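PDB 6W0P: kojibiose phosphorylase from Gut metagenome, which belongs to glycoside hydrolase family 65, a group of carbohydrate-active enzymes combining a catalytic domain of the six-hairpin clan with N-terminal and C-terminal domains. Local coordinates for residues Y678-L683 with T693-K698; D688-T693 with L733-Y738; Y702-I707 with T715-K720; V723-K728 with Y742-K747. All blocks are in the same frame, centred on the assembly; numbering follows the deposited sequence. Where two conformers were deposited one is given.

Contact 1: Y678-L683 with T693-K698; sequences YGFGGL and TPTSNK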
loop_
_atom_site.group_PDB
_atom_site.type_symbol
_atom_site.label_atom_id
_atom_site.label_comp_id
_atom_site.label_asym_id
_atom_site.label_seq_id
_atom_site.Cartn_x
_atom_site.Cartn_y
_atom_site.Cartn_z
ATOM N N TYR A 678 28.558 23.859 11.541
ATOM C CA TYR A 678 29.137 23.152 10.370
ATOM C C TYR A 678 29.164 24.075 9.146
ATOM O O TYR A 678 30.085 23.955 8.332
ATOM C CB TYR A 678 28.379 21.870 10.040
ATOM C CG TYR A 678 28.636 20.741 11.000
ATOM C CD1 TYR A 678 29.900 20.188 11.136
ATOM C CD2 TYR A 678 27.617 20.202 11.765
ATOM C CE1 TYR A 678 30.154 19.145 12.019
ATOM C CE2 TYR A 678 27.851 19.154 12.645
ATOM C CZ TYR A 678 29.127 18.639 12.787
ATOM O OH TYR A 678 29.330 17.583 13.623
ATOM N N GLY A 679 28.171 24.955 9.029
ATOM C CA GLY A 679 27.969 25.819 7.856
ATOM C C GLY A 679 28.848 27.047 7.930
ATOM O O GLY A 679 29.985 26.992 7.430
ATOM N N PHE A 680 28.333 28.125 8.509
ATOM C CA PHE A 680 29.059 29.407 8.598
ATOM C C PHE A 680 30.379 29.174 9.327
ATOM O O PHE A 680 31.362 29.709 8.850
ATOM C CB PHE A 680 28.187 30.489 9.221
ATOM C CG PHE A 680 26.981 30.839 8.386
ATOM C CD1 PHE A 680 27.123 31.361 7.109
ATOM C CD2 PHE A 680 25.705 30.636 8.869
ATOM C CE1 PHE A 680 26.012 31.664 6.337
ATOM C CE2 PHE A 680 24.601 30.945 8.098
ATOM C CZ PHE A 680 24.751 31.442 6.836
ATOM N N GLY A 681 30.412 28.373 10.392
ATOM C CA GLY A 681 31.637 28.123 11.181
ATOM C C GLY A 681 32.634 27.229 10.456
ATOM O O GLY A 681 33.830 27.321 10.769
ATOM N N GLY A 682 32.180 26.393 9.520
ATOM C CA GLY A 682 33.019 25.408 8.806
ATOM C C GLY A 682 33.651 24.388 9.742
ATOM O O GLY A 682 34.705 23.859 9.418
ATOM N N LEU A 683 33.011 24.065 10.861
ATOM C CA LEU A 683 33.554 23.053 11.798
ATOM C C LEU A 683 33.722 21.697 11.087
ATOM O O LEU A 683 32.823 21.264 10.346
ATOM C CB LEU A 683 32.628 22.934 13.009
ATOM C CG LEU A 683 32.954 21.763 13.932
ATOM C CD1 LEU A 683 34.256 21.998 14.657
ATOM C CD2 LEU A 683 31.822 21.538 14.917
ATOM N N THR A 693 36.593 27.141 9.260
ATOM C CA THR A 693 36.673 28.030 8.072
ATOM C C THR A 693 35.514 29.007 8.134
ATOM O O THR A 693 34.551 28.878 7.385
ATOM C CB THR A 693 36.608 27.254 6.751
ATOM O OG1 THR A 693 37.570 26.214 6.831
ATOM C CG2 THR A 693 36.895 28.120 5.541
ATOM N N PRO A 694 35.524 29.943 9.097
ATOM C CA PRO A 694 34.377 30.819 9.314
ATOM C C PRO A 694 34.090 31.774 8.143
ATOM O O PRO A 694 34.992 32.442 7.658
ATOM C CB PRO A 694 34.732 31.554 10.616
ATOM C CG PRO A 694 35.735 30.651 11.287
ATOM C CD PRO A 694 36.548 30.099 10.133
ATOM N N THR A 695 32.830 31.778 7.702
ATOM C CA THR A 695 32.300 32.661 6.634
ATOM C C THR A 695 31.135 33.468 7.219
ATOM O O THR A 695 30.710 33.174 8.346
ATOM C CB THR A 695 31.919 31.838 5.398
ATOM O OG1 THR A 695 31.074 30.759 5.809
ATOM C CG2 THR A 695 33.128 31.295 4.666
ATOM N N SER A 696 30.645 34.448 6.477
ATOM C CA SER A 696 29.728 35.501 6.979
ATOM C C SER A 696 28.287 35.111 6.654
ATOM O O SER A 696 28.042 34.588 5.542
ATOM C CB SER A 696 30.063 36.845 6.362
ATOM O OG SER A 696 31.365 37.271 6.734
ATOM N N ASN A 697 27.375 35.387 7.583
ATOM C CA ASN A 697 25.926 35.527 7.293
ATOM C C ASN A 697 25.685 37.008 6.989
ATOM O O ASN A 697 25.963 37.820 7.882
ATOM C CB ASN A 697 25.081 35.020 8.453
ATOM C CG ASN A 697 23.593 35.065 8.175
ATOM O OD1 ASN A 697 23.125 35.965 7.496
ATOM N ND2 ASN A 697 22.844 34.108 8.707
ATOM N N LYS A 698 25.210 37.338 5.789
ATOM C CA LYS A 698 25.103 38.739 5.276
ATOM C C LYS A 698 24.273 39.582 6.250
ATOM O O LYS A 698 24.593 40.739 6.421
ATOM C CB LYS A 698 24.546 38.778 3.836
ATOM C CG LYS A 698 23.039 38.963 3.676
ATOM C CD LYS A 698 22.406 38.098 2.591
ATOM C CE LYS A 698 20.890 38.215 2.543
ATOM N NZ LYS A 698 20.262 37.024 1.913
HETATM O O HOH W 1 32.192 28.400 6.406
#
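Phe680 meets the loop 693-698 with both its carbonyl and its ring, in the last-turn region of helix 666-680, which is received by an extended segment. Carbonyls here look outward from the helix and are met by amides of the loop. Thr695 N reaches Phe680 O at 2.8 Å and nearly straight (N-H...O 167°), while Pro694 CA adds a CA-H...O contact to the same oxygen at 3.2 Å. The tight part lies around the ring. Asn697 CB sits over one face, 4.0 Å from the Phe680 ring centroid, and a CG anti to the backbone N (chi1 -177°) carries the amide toward the rim at CE2 and CZ, its OD1 taken by Asn699 N. Phe645 of helix 638-645 packs edge-to-face on Phe680, a buried setting that suits an aromatic. Glycine suits position 682 because phi is positive and Thr693 O comes too near for a side chain. Toward exposed Thr693 the fit is looser: Thr693 N makes a longer bond to Gly681 O, 3.2 Å, and a water sits between the two segments. That water is within bonding distance of Gly679 O and Thr693 O, and stands 2.7 Å from Thr695 OG1.

Contact 2: D688-T693 with L733-Y738; sequences DILNLT and LPINVY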
loop_
_atom_site.group_PDB
_atom_site.type_symbol
_atom_site.label_atom_id
_atom_site.label_comp_id
_atom_site.label_asym_id
_atom_site.label_seq_id
_atom_site.Cartn_x
_atom_site.Cartn_y
_atom_site.Cartn_z
ATOM N N ASP A 688 41.811 13.946 13.582
ATOM C CA ASP A 688 41.711 14.188 15.046
ATOM C C ASP A 688 42.192 15.607 15.395
ATOM O O ASP A 688 42.617 15.808 16.544
ATOM C CB ASP A 688 42.514 13.119 15.795
ATOM C CG ASP A 688 42.066 12.961 17.229
ATOM O OD1 ASP A 688 40.853 13.022 17.442
ATOM O OD2 ASP A 688 42.928 12.804 18.113
ATOM N N ILE A 689 42.120 16.543 14.439
ATOM C CA ILE A 689 42.442 17.993 14.602
ATOM C C ILE A 689 41.168 18.774 14.274
ATOM O O ILE A 689 40.615 18.572 13.180
ATOM C CB ILE A 689 43.581 18.458 13.666
ATOM C CG1 ILE A 689 44.845 17.584 13.707
ATOM C CG2 ILE A 689 43.882 19.920 13.904
ATOM C CD1 ILE A 689 45.663 17.698 14.969
ATOM N N LEU A 690 40.748 19.679 15.155
ATOM C CA LEU A 690 39.585 20.555 14.895
ATOM C C LEU A 690 39.970 21.604 13.848
ATOM O O LEU A 690 40.976 22.315 14.060
ATOM C CB LEU A 690 39.137 21.200 16.211
ATOM C CG LEU A 690 37.852 22.017 16.134
ATOM C CD1 LEU A 690 36.923 21.648 17.274
ATOM C CD2 LEU A 690 38.154 23.499 16.162
ATOM N N ASN A 691 39.152 21.704 12.801
ATOM C CA ASN A 691 39.238 22.703 11.716
ATOM C C ASN A 691 38.050 23.667 11.810
ATOM O O ASN A 691 36.922 23.222 12.110
ATOM C CB ASN A 691 39.238 22.055 10.326
ATOM C CG ASN A 691 40.520 21.330 9.958
ATOM O OD1 ASN A 691 41.151 21.692 8.977
ATOM N ND2 ASN A 691 40.902 20.314 10.720
ATOM N N LEU A 692 38.306 24.942 11.514
ATOM C CA LEU A 692 37.288 26.008 11.316
ATOM C C LEU A 692 37.622 26.748 10.022
ATOM O O LEU A 692 38.826 26.881 9.735
ATOM C CB LEU A 692 37.326 26.981 12.499
ATOM C CG LEU A 692 36.983 26.386 13.865
ATOM C CD1 LEU A 692 37.210 27.420 14.968
ATOM C CD2 LEU A 692 35.550 25.902 13.887
ATOM N N THR A 693 36.593 27.141 9.260
ATOM C CA THR A 693 36.673 28.030 8.072
ATOM C C THR A 693 35.514 29.007 8.134
ATOM O O THR A 693 34.551 28.878 7.385
ATOM C CB THR A 693 36.608 27.254 6.751
ATOM O OG1 THR A 693 37.570 26.214 6.831
ATOM C CG2 THR A 693 36.895 28.120 5.541
ATOM N N LEU A 733 45.643 23.153 22.604
ATOM C CA LEU A 733 44.825 22.478 21.566
ATOM C C LEU A 733 45.319 22.948 20.209
ATOM O O LEU A 733 45.226 24.131 19.907
ATOM C CB LEU A 733 43.333 22.801 21.720
ATOM C CG LEU A 733 42.454 22.144 20.657
ATOM C CD1 LEU A 733 42.563 20.626 20.737
ATOM C CD2 LEU A 733 40.997 22.594 20.773
ATOM N N PRO A 734 45.832 22.049 19.354
ATOM C CA PRO A 734 46.048 22.382 17.956
ATOM C C PRO A 734 44.712 22.601 17.262
ATOM O O PRO A 734 43.808 21.817 17.428
ATOM C CB PRO A 734 46.745 21.171 17.345
ATOM C CG PRO A 734 46.513 20.047 18.322
ATOM C CD PRO A 734 46.281 20.684 19.675
ATOM N N ILE A 735 44.636 23.661 16.491
ATOM C CA ILE A 735 43.412 23.989 15.724
ATOM C C ILE A 735 43.837 24.541 14.361
ATOM O O ILE A 735 44.831 25.273 14.291
ATOM C CB ILE A 735 42.527 24.933 16.560
ATOM C CG1 ILE A 735 41.263 25.362 15.816
ATOM C CG2 ILE A 735 43.323 26.128 17.068
ATOM C CD1 ILE A 735 40.324 26.155 16.686
ATOM N N ASN A 736 43.105 24.151 13.328
ATOM C CA ASN A 736 43.386 24.501 11.921
ATOM C C ASN A 736 42.350 25.548 11.496
ATOM O O ASN A 736 41.133 25.212 11.516
ATOM C CB ASN A 736 43.408 23.201 11.117
ATOM C CG ASN A 736 44.097 23.388 9.798
ATOM O OD1 ASN A 736 43.681 24.239 9.022
ATOM N ND2 ASN A 736 45.161 22.640 9.566
ATOM N N VAL A 737 42.770 26.787 11.220
ATOM C CA VAL A 737 41.848 27.890 10.809
ATOM C C VAL A 737 42.293 28.454 9.451
ATOM O O VAL A 737 43.467 28.916 9.321
ATOM C CB VAL A 737 41.724 29.006 11.871
ATOM C CG1 VAL A 737 40.575 29.950 11.560
ATOM C CG2 VAL A 737 41.544 28.458 13.282
ATOM N N TYR A 738 41.381 28.437 8.470
ATOM C CA TYR A 738 41.638 28.895 7.085
ATOM C C TYR A 738 42.851 28.118 6.554
ATOM O O TYR A 738 43.648 28.677 5.807
ATOM C CB TYR A 738 41.825 30.416 7.037
ATOM C CG TYR A 738 40.616 31.208 7.477
ATOM C CD1 TYR A 738 39.366 30.981 6.913
ATOM C CD2 TYR A 738 40.701 32.174 8.465
ATOM C CE1 TYR A 738 38.244 31.697 7.298
ATOM C CE2 TYR A 738 39.586 32.895 8.865
ATOM C CZ TYR A 738 38.351 32.655 8.286
ATOM O OH TYR A 738 37.239 33.347 8.696
HETATM O O HOH W 2 42.244 19.770 17.623
HETATM O O HOH W 3 40.773 25.288 8.268
#
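Asn736 holds its amide anti to the backbone N (chi1 -162°), whereas Asn691 swings CG anti to its carbonyl carbon (chi1 -72°), and the two amides run along each other with planes only 10° apart. OD1 of Asn691 rests 3.5 Å from CB of Asn736. Neither amide bonds the other: Asn691 ND2 turns back to Ile689 O in a weak bond, and Asn736 OD1 lies 3.2 Å from a water that is also within bonding distance of Leu692 O. Beneath them strands 689-692 and 733-737 run parallel, the central pairing of a mixed four-stranded sheet. Asn736 bonds strand 689-692 through both its N, to Leu690 O at 2.9 Å, and its O, which accepts Leu692 N at 2.8 Å. Tyr738 N continues the ladder to Leu692 O at 3.2 Å. At the other end a second water bridges Leu690 N and Pro734 O, where no direct bond joins the strands. The opposite face carries Leu690, Leu692, Ile735 and Val737, branched aliphatics packed on Leu714, Val716 and Ile725 of the neighbouring sheet. The chemistry thus divides the sheet: polar amides on one side, and on the other a hydrocarbon surface fit for burial between two sheets.

Contact 3: Y702-I707 with T715-K720; sequences YYQFKI and TVKVDK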
loop_
_atom_site.group_PDB
_atom_site.type_symbol
_atom_site.label_atom_id
_atom_site.label_comp_id
_atom_site.label_asym_id
_atom_site.label_seq_id
_atom_site.Cartn_x
_atom_site.Cartn_y
_atom_site.Cartn_z
ATOM N N TYR A 702 27.968 40.021 13.719
ATOM C CA TYR A 702 28.794 38.909 14.224
ATOM C C TYR A 702 27.880 37.778 14.671
ATOM O O TYR A 702 26.676 38.002 14.880
ATOM C CB TYR A 702 29.756 39.406 15.306
ATOM C CG TYR A 702 29.202 39.772 16.663
ATOM C CD1 TYR A 702 28.795 38.792 17.565
ATOM C CD2 TYR A 702 29.168 41.100 17.096
ATOM C CE1 TYR A 702 28.311 39.123 18.825
ATOM C CE2 TYR A 702 28.708 41.446 18.360
ATOM C CZ TYR A 702 28.282 40.452 19.222
ATOM O OH TYR A 702 27.848 40.764 20.476
ATOM N N TYR A 703 28.443 36.582 14.783
ATOM C CA TYR A 703 27.838 35.453 15.517
ATOM C C TYR A 703 28.927 34.830 16.383
ATOM O O TYR A 703 30.148 34.976 16.078
ATOM C CB TYR A 703 27.213 34.427 14.568
ATOM C CG TYR A 703 28.170 33.819 13.580
ATOM C CD1 TYR A 703 28.422 34.411 12.358
ATOM C CD2 TYR A 703 28.818 32.628 13.863
ATOM C CE1 TYR A 703 29.317 33.852 11.457
ATOM C CE2 TYR A 703 29.694 32.040 12.966
ATOM C CZ TYR A 703 29.949 32.658 11.759
ATOM O OH TYR A 703 30.819 32.080 10.885
ATOM N N GLN A 704 28.493 34.119 17.418
ATOM C CA GLN A 704 29.408 33.438 18.359
ATOM C C GLN A 704 28.750 32.129 18.757
ATOM O O GLN A 704 27.552 32.176 19.105
ATOM C CB GLN A 704 29.705 34.338 19.559
ATOM C CG GLN A 704 30.639 33.733 20.602
ATOM C CD GLN A 704 30.880 34.720 21.718
ATOM O OE1 GLN A 704 31.653 35.665 21.587
ATOM N NE2 GLN A 704 30.199 34.522 22.826
ATOM N N PHE A 705 29.505 31.033 18.687
ATOM C CA PHE A 705 29.067 29.689 19.124
ATOM C C PHE A 705 30.091 29.122 20.103
ATOM O O PHE A 705 31.229 29.629 20.137
ATOM C CB PHE A 705 28.818 28.760 17.939
ATOM C CG PHE A 705 30.007 28.432 17.075
ATOM C CD1 PHE A 705 30.821 27.348 17.362
ATOM C CD2 PHE A 705 30.240 29.140 15.908
ATOM C CE1 PHE A 705 31.898 27.036 16.544
ATOM C CE2 PHE A 705 31.319 28.827 15.094
ATOM C CZ PHE A 705 32.140 27.775 15.412
ATOM N N LYS A 706 29.649 28.155 20.913
ATOM C CA LYS A 706 30.451 27.436 21.928
ATOM C C LYS A 706 30.283 25.932 21.704
ATOM O O LYS A 706 29.120 25.480 21.503
ATOM C CB LYS A 706 30.024 27.840 23.334
ATOM C CG LYS A 706 30.296 29.296 23.695
ATOM C CD LYS A 706 29.830 29.626 25.091
ATOM C CE LYS A 706 29.972 31.079 25.466
ATOM N NZ LYS A 706 31.328 31.360 25.991
ATOM N N ILE A 707 31.401 25.212 21.725
ATOM C CA ILE A 707 31.512 23.740 21.544
ATOM C C ILE A 707 32.668 23.239 22.407
ATOM O O ILE A 707 33.596 24.016 22.723
ATOM C CB ILE A 707 31.724 23.327 20.073
ATOM C CG1 ILE A 707 33.006 23.912 19.483
ATOM C CG2 ILE A 707 30.509 23.663 19.233
ATOM C CD1 ILE A 707 33.232 23.557 18.032
ATOM N N THR A 715 35.048 28.970 22.701
ATOM C CA THR A 715 34.237 30.122 22.241
ATOM C C THR A 715 34.845 30.680 20.953
ATOM O O THR A 715 36.023 31.073 20.961
ATOM C CB THR A 715 34.137 31.216 23.308
ATOM O OG1 THR A 715 33.602 30.664 24.512
ATOM C CG2 THR A 715 33.273 32.372 22.867
ATOM N N VAL A 716 34.026 30.719 19.905
ATOM C CA VAL A 716 34.384 31.161 18.545
ATOM C C VAL A 716 33.464 32.317 18.214
ATOM O O VAL A 716 32.276 32.070 18.056
ATOM C CB VAL A 716 34.260 30.026 17.515
ATOM C CG1 VAL A 716 34.639 30.521 16.134
ATOM C CG2 VAL A 716 35.075 28.797 17.895
ATOM N N LYS A 717 34.033 33.522 18.107
ATOM C CA LYS A 717 33.349 34.754 17.659
ATOM C C LYS A 717 33.844 35.111 16.255
ATOM O O LYS A 717 35.061 35.231 16.081
ATOM C CB LYS A 717 33.611 35.902 18.643
ATOM C CG LYS A 717 32.859 37.185 18.319
ATOM C CD LYS A 717 33.043 38.259 19.350
ATOM C CE LYS A 717 32.477 39.575 18.862
ATOM N NZ LYS A 717 32.378 40.583 19.943
ATOM N N VAL A 718 32.919 35.319 15.322
ATOM C CA VAL A 718 33.203 35.682 13.904
ATOM C C VAL A 718 32.534 37.025 13.592
ATOM O O VAL A 718 31.309 37.097 13.701
ATOM C CB VAL A 718 32.726 34.570 12.962
ATOM C CG1 VAL A 718 33.132 34.839 11.520
ATOM C CG2 VAL A 718 33.228 33.218 13.432
ATOM N N ASP A 719 33.323 38.058 13.279
ATOM C CA ASP A 719 32.818 39.370 12.763
ATOM C C ASP A 719 33.370 39.573 11.350
ATOM O O ASP A 719 33.852 38.579 10.764
ATOM C CB ASP A 719 33.090 40.542 13.717
ATOM C CG ASP A 719 34.548 40.924 13.926
ATOM O OD1 ASP A 719 35.364 40.682 13.032
ATOM O OD2 ASP A 719 34.857 41.456 14.996
ATOM N N LYS A 720 33.272 40.789 10.805
ATOM C CA LYS A 720 33.670 41.068 9.398
ATOM C C LYS A 720 35.204 40.930 9.259
ATOM O O LYS A 720 35.648 40.393 8.223
ATOM C CB LYS A 720 33.129 42.436 8.948
ATOM C CG LYS A 720 33.872 43.659 9.488
ATOM C CD LYS A 720 33.159 45.014 9.323
ATOM C CE LYS A 720 33.512 45.729 8.031
ATOM N NZ LYS A 720 32.786 47.016 7.898
#
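Lys717 lays the end of its extended chain over the Tyr702 ring, with CE 3.9 Å from the centroid and almost on the ring normal. NZ follows at 4.2 Å from the same Tyr702 centroid, a cation-pi contact that gives the ammonium a favourable aromatic neighbour. Next along this face, Gln704 fits between two partners: its CD touches Thr715 CG2 at 3.5 Å, and its OE1 lies against Lys717 CB. Lys706, bent at its last torsion, brings NZ to Thr715 OG1 at 2.8 Å. Long polar chains suit this partly exposed side because their methylene groups can pack while their polar ends find partners or can reach solvent. The buried face has rings laid on beta-branched residues. Tyr703 and Phe705 both place CG in the position between backbone N and carbonyl carbon (chi1 59° and 63°), which folds each ring across to the partner strand. Val718 CB then lies 3.9 Å from the Tyr703 centroid, and Val716 CB sits likewise over a face of Phe705. These pairs belong to the beta hairpin of strands 702-709 and 712-718, in which Tyr703-Val718 and Phe705-Val716 are antiparallel hydrogen-bonded pairs. Val718 N meets Tyr703 O at 2.9 Å, almost linearly (178°). Farther out, strands 303-305 and 722-726 flank the hairpin, and helix 666-680 packs on its aromatic face through Phe680 and Val677. Tyr703 OH bonds Thr695 O, tying the ring to the loop 693-698, while Asp719 OD1 accepts the amides of Asp721 and Asn722 where the chain turns after the second strand.

Contact 4: V723-K728 with Y742-K747; sequences VIITKK and YELIDK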
loop_
_atom_site.group_PDB
_atom_site.type_symbol
_atom_site.label_atom_id
_atom_site.label_comp_id
_atom_site.label_asym_id
_atom_site.label_seq_id
_atom_site.Cartn_x
_atom_site.Cartn_y
_atom_site.Cartn_z
ATOM N N VAL A 723 38.292 36.472 13.346
ATOM C CA VAL A 723 37.893 35.265 14.090
ATOM C C VAL A 723 38.651 35.316 15.406
ATOM O O VAL A 723 39.859 35.377 15.355
ATOM C CB VAL A 723 38.211 33.994 13.293
ATOM C CG1 VAL A 723 37.791 32.752 14.049
ATOM C CG2 VAL A 723 37.558 34.045 11.927
ATOM N N ILE A 724 37.932 35.324 16.522
ATOM C CA ILE A 724 38.498 35.278 17.892
ATOM C C ILE A 724 38.023 33.955 18.493
ATOM O O ILE A 724 36.787 33.702 18.504
ATOM C CB ILE A 724 38.060 36.532 18.693
ATOM C CG1 ILE A 724 38.516 37.813 17.993
ATOM C CG2 ILE A 724 38.527 36.501 20.148
ATOM C CD1 ILE A 724 37.667 39.027 18.344
ATOM N N ILE A 725 38.974 33.141 18.937
ATOM C CA ILE A 725 38.774 31.787 19.517
ATOM C C ILE A 725 39.398 31.829 20.908
ATOM O O ILE A 725 40.590 32.259 20.995
ATOM C CB ILE A 725 39.422 30.703 18.635
ATOM C CG1 ILE A 725 38.866 30.707 17.205
ATOM C CG2 ILE A 725 39.302 29.337 19.282
ATOM C CD1 ILE A 725 39.795 30.086 16.192
ATOM N N THR A 726 38.636 31.436 21.936
ATOM C CA THR A 726 39.080 31.473 23.347
ATOM C C THR A 726 38.772 30.137 24.032
ATOM O O THR A 726 37.797 29.450 23.646
ATOM C CB THR A 726 38.480 32.674 24.102
ATOM O OG1 THR A 726 37.104 32.869 23.747
ATOM C CG2 THR A 726 39.211 33.968 23.824
ATOM N N LYS A 727 39.571 29.815 25.047
ATOM C CA LYS A 727 39.303 28.748 26.040
ATOM C C LYS A 727 40.016 29.088 27.357
ATOM O O LYS A 727 40.917 29.938 27.352
ATOM C CB LYS A 727 39.713 27.380 25.474
ATOM C CG LYS A 727 41.190 27.033 25.502
ATOM C CD LYS A 727 41.538 25.750 24.793
ATOM C CE LYS A 727 43.038 25.547 24.721
ATOM N NZ LYS A 727 43.674 25.486 26.058
ATOM N N LYS A 728 39.647 28.387 28.434
ATOM C CA LYS A 728 40.177 28.600 29.811
ATOM C C LYS A 728 41.133 27.466 30.203
ATOM O O LYS A 728 41.796 27.596 31.232
ATOM C CB LYS A 728 39.010 28.674 30.805
ATOM C CG LYS A 728 37.953 29.718 30.478
ATOM C CD LYS A 728 38.465 31.133 30.558
ATOM C CE LYS A 728 37.809 31.918 31.671
ATOM N NZ LYS A 728 36.416 32.257 31.304
ATOM N N TYR A 742 47.390 26.410 14.156
ATOM C CA TYR A 742 47.780 27.179 15.354
ATOM C C TYR A 742 47.770 26.238 16.548
ATOM O O TYR A 742 47.146 25.156 16.486
ATOM C CB TYR A 742 46.810 28.331 15.618
ATOM C CG TYR A 742 46.638 29.309 14.482
ATOM C CD1 TYR A 742 45.899 28.988 13.353
ATOM C CD2 TYR A 742 47.221 30.558 14.537
ATOM C CE1 TYR A 742 45.733 29.891 12.317
ATOM C CE2 TYR A 742 47.059 31.479 13.513
ATOM C CZ TYR A 742 46.318 31.142 12.395
ATOM O OH TYR A 742 46.154 32.037 11.380
ATOM N N GLU A 743 48.416 26.682 17.612
ATOM C CA GLU A 743 48.369 26.072 18.954
ATOM C C GLU A 743 47.581 27.022 19.864
ATOM O O GLU A 743 48.172 27.991 20.347
ATOM C CB GLU A 743 49.799 25.848 19.457
ATOM C CG GLU A 743 50.488 24.638 18.819
ATOM C CD GLU A 743 51.894 24.386 19.349
ATOM O OE1 GLU A 743 52.556 25.367 19.740
ATOM O OE2 GLU A 743 52.318 23.212 19.401
ATOM N N LEU A 744 46.307 26.737 20.110
ATOM C CA LEU A 744 45.460 27.561 21.008
ATOM C C LEU A 744 45.797 27.227 22.464
ATOM O O LEU A 744 45.818 26.053 22.827
ATOM C CB LEU A 744 43.998 27.266 20.684
ATOM C CG LEU A 744 42.979 27.892 21.615
ATOM C CD1 LEU A 744 43.121 29.404 21.628
ATOM C CD2 LEU A 744 41.570 27.467 21.213
ATOM N N ILE A 745 46.104 28.230 23.264
ATOM C CA ILE A 745 46.336 28.034 24.721
ATOM C C ILE A 745 45.229 28.786 25.469
ATOM O O ILE A 745 44.457 28.124 26.162
ATOM C CB ILE A 745 47.760 28.467 25.116
ATOM C CG1 ILE A 745 48.802 27.563 24.445
ATOM C CG2 ILE A 745 47.923 28.477 26.632
ATOM C CD1 ILE A 745 50.241 28.096 24.476
ATOM N N ASP A 746 45.127 30.103 25.271
ATOM C CA ASP A 746 44.086 30.965 25.898
ATOM C C ASP A 746 43.272 31.681 24.814
ATOM O O ASP A 746 42.033 31.661 24.904
ATOM C CB ASP A 746 44.727 31.933 26.883
ATOM C CG ASP A 746 45.763 32.857 26.258
ATOM O OD1 ASP A 746 46.503 32.438 25.314
ATOM O OD2 ASP A 746 45.808 34.002 26.704
ATOM N N LYS A 747 43.919 32.236 23.792
ATOM C CA LYS A 747 43.279 33.172 22.838
ATOM C C LYS A 747 43.996 33.132 21.492
ATOM O O LYS A 747 45.267 33.120 21.471
ATOM C CB LYS A 747 43.312 34.573 23.439
ATOM C CG LYS A 747 42.609 35.676 22.666
ATOM C CD LYS A 747 42.413 36.910 23.558
ATOM C CE LYS A 747 42.113 38.189 22.810
ATOM N NZ LYS A 747 40.760 38.132 22.206
#
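Thr726 and Lys747 face each other as an antiparallel non-hydrogen-bonded pair, CA atoms 4.6 Å apart, and beside it Lys727 N donates to Asp746 O at 3.1 Å. Lys727 sets CG between its backbone N and carbonyl carbon (chi1 79°), and a bend at the last torsion (chi4 60°) turns NZ onto Ile745 O at 2.8 Å. Asn731 O and Thr729 OG1 also bond this NZ, so three acceptors meet a largely buried ammonium, a setting that would favour its charged form. Its methylenes are used too: CE lies 3.9 Å from CG of Leu744, the two side chains overlapping head to tail. Residues 745 and 746 carry the chain from strand 740-744 of the mixed sheet to strand 747-751 of the antiparallel one, so the contact lies where two packed sheets are joined. Between those sheets Ile725 CG2 presses on Leu744 CD2 at 3.5 Å, and both aliphatics are buried beside Ile735. On the outer side Lys747 runs alongside Thr726, its CG 4.0 Å from Thr726 CG2. Its NZ passes near Ile724 CG2 and forms a salt bridge with Glu749.

Overall arrangement
All four contacts lie on one side of the chain's centre, their own centres about 9 to 18 Å apart. Contact 1 comes first and joins helix 666-680 to the loop between strands 689-692 and 702-709. Contact 2 shares Thr693 with it and closes a long loop within which contact 3 is nested. Contacts 3 and 4 reach the same antiparallel sheet through neighbouring strands 712-718 and 722-726, while contacts 2 and 4 meet in the mixed sheet through 733-737 and 740-744. Leu692 on Val716 and Val737 on Ile725 pack the sheets together. The two sheets thus form one packed unit, which meets helix 666-680 at contact 1 and along the aromatic face of contact 3.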